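Local atomic coordinates of guanidinopropionase (Pseudomonas aeruginosa, PDB entry 3NIQ), a protein that hydrolyses 3-guanidinopropanoate to beta-alanine and urea with two manganese ions per subunit, working as a homohexamer of the arginase family. Residues R171-E175 against G176-P180. Numbering follows the deposited sequence.
Sequences RAIEE and GLLDP
Ala172 O is gripped by two successive backbone N-H groups where the helix ends. Leu177 N lies 2.8 Å from Ala172 O, nearly in line with the carbonyl bond (C=O...N 165°), whereas Leu178 N, at 3.3 Å from the same Ala172 O, comes in from above the carbonyl plane. One residue on, Ile173 O accepts Gly176 N at 2.9 Å, also from above its plane. The bonds of Gly176 and Leu177 back into the last turn, together with the positive phi of Gly176 (78°), a backbone conformation that glycine adopts readily, meet the definition of a Schellman motif. A water donates to both Ile173 O and Leu178 O, giving Ile173 O a second partner and tying the helix end to the extended chain.

Apolar contacts follow the same reversal. Ala172 CB meets Leu178 CB at 3.9 Å. With CG1 of Ile173 set beside its own backbone N (chi1 -68°), that methylene lies 3.8 Å from Leu178 CD2; the CD1 beyond it reaches Pro180 CB at 4.0 Å, while the CG2 branch faces the proline CG. Ile173 thus spans both residues. On another side of the turn, the extended Glu175 side chain crosses Leu177, bringing OE1 to 3.5 Å from Leu177 CD1; the same carboxylate oxygen forms a salt bridge with Arg134, probably stabilising its charge.

The segment closes helix 168-174 and leads by way of strand 178-179 toward strand 183-188 of the parallel arginase-fold sheet. Helix 129-136 packs on Ala172 and Leu177 through Phe133 and Arg134, and helix 199-204 covers Ile173 and Pro180 through Cys204.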
# COMPACT_ATOMS: atom_id res chain seq x y z
N ARG A 171 28.69 -11.52 -21.46
CA ARG A 171 29.50 -12.60 -20.89
C ARG A 171 29.22 -13.93 -21.55
O ARG A 171 30.16 -14.64 -21.90
CB ARG A 171 29.24 -12.75 -19.39
CG ARG A 171 29.69 -11.57 -18.57
CD ARG A 171 31.20 -11.31 -18.72
NE ARG A 171 31.36 -9.90 -18.46
CZ ARG A 171 31.52 -8.98 -19.40
NH1 ARG A 171 31.66 -9.30 -20.67
NH2 ARG A 171 31.58 -7.72 -19.03
N ALA A 172 27.94 -14.25 -21.73
CA ALA A 172 27.55 -15.55 -22.31
C ALA A 172 28.10 -15.74 -23.73
O ALA A 172 28.53 -16.83 -24.09
CB ALA A 172 26.06 -15.69 -22.33
N ILE A 173 28.04 -14.68 -24.52
CA ILE A 173 28.56 -14.68 -25.90
C ILE A 173 30.10 -14.79 -25.89
O ILE A 173 30.65 -15.63 -26.57
CB ILE A 173 28.05 -13.43 -26.67
CG1 ILE A 173 26.54 -13.56 -26.89
CG2 ILE A 173 28.82 -13.25 -28.02
CD1 ILE A 173 25.85 -12.30 -27.36
N GLU A 174 30.77 -13.99 -25.06
CA GLU A 174 32.23 -14.05 -24.93
C GLU A 174 32.69 -15.44 -24.50
O GLU A 174 33.70 -15.94 -25.00
CB GLU A 174 32.71 -13.02 -23.90
CG GLU A 174 32.70 -11.61 -24.35
CD GLU A 174 33.09 -10.64 -23.23
OE1 GLU A 174 33.23 -11.06 -22.07
OE2 GLU A 174 33.25 -9.44 -23.52
N GLU A 175 31.94 -16.06 -23.59
CA GLU A 175 32.28 -17.39 -23.10
C GLU A 175 31.88 -18.51 -24.07
O GLU A 175 32.15 -19.67 -23.81
CB GLU A 175 31.68 -17.64 -21.70
CG GLU A 175 32.31 -16.74 -20.62
CD GLU A 175 31.60 -16.77 -19.27
OE1 GLU A 175 30.96 -17.79 -18.90
OE2 GLU A 175 31.70 -15.75 -18.56
N GLY A 176 31.25 -18.16 -25.19
CA GLY A 176 30.88 -19.18 -26.19
C GLY A 176 29.64 -20.01 -25.83
O GLY A 176 29.42 -21.09 -26.39
N LEU A 177 28.82 -19.51 -24.90
CA LEU A 177 27.67 -20.27 -24.40
C LEU A 177 26.39 -19.94 -25.15
O LEU A 177 25.46 -20.74 -25.21
CB LEU A 177 27.44 -19.97 -22.92
CG LEU A 177 28.67 -20.09 -22.01
CD1 LEU A 177 28.42 -19.34 -20.70
CD2 LEU A 177 29.02 -21.58 -21.75
N LEU A 178 26.35 -18.72 -25.67
CA LEU A 178 25.21 -18.22 -26.38
C LEU A 178 25.64 -17.86 -27.80
O LEU A 178 26.59 -17.10 -27.99
CB LEU A 178 24.65 -16.97 -25.68
CG LEU A 178 23.53 -16.17 -26.38
CD1 LEU A 178 22.29 -17.02 -26.57
CD2 LEU A 178 23.21 -14.86 -25.62
N ASP A 179 24.93 -18.41 -28.78
CA ASP A 179 25.19 -18.13 -30.19
C ASP A 179 24.47 -16.82 -30.58
O ASP A 179 23.25 -16.79 -30.71
CB ASP A 179 24.74 -19.34 -31.04
CG ASP A 179 24.88 -19.09 -32.55
OD1 ASP A 179 25.36 -18.02 -32.96
OD2 ASP A 179 24.47 -19.97 -33.33
N PRO A 180 25.22 -15.74 -30.81
CA PRO A 180 24.57 -14.46 -31.07
C PRO A 180 23.71 -14.41 -32.36
O PRO A 180 22.74 -13.65 -32.39
CB PRO A 180 25.75 -13.46 -31.14
CG PRO A 180 26.92 -14.28 -31.48
CD PRO A 180 26.69 -15.64 -30.86
O HOH W 1 29.39 -17.17 -28.56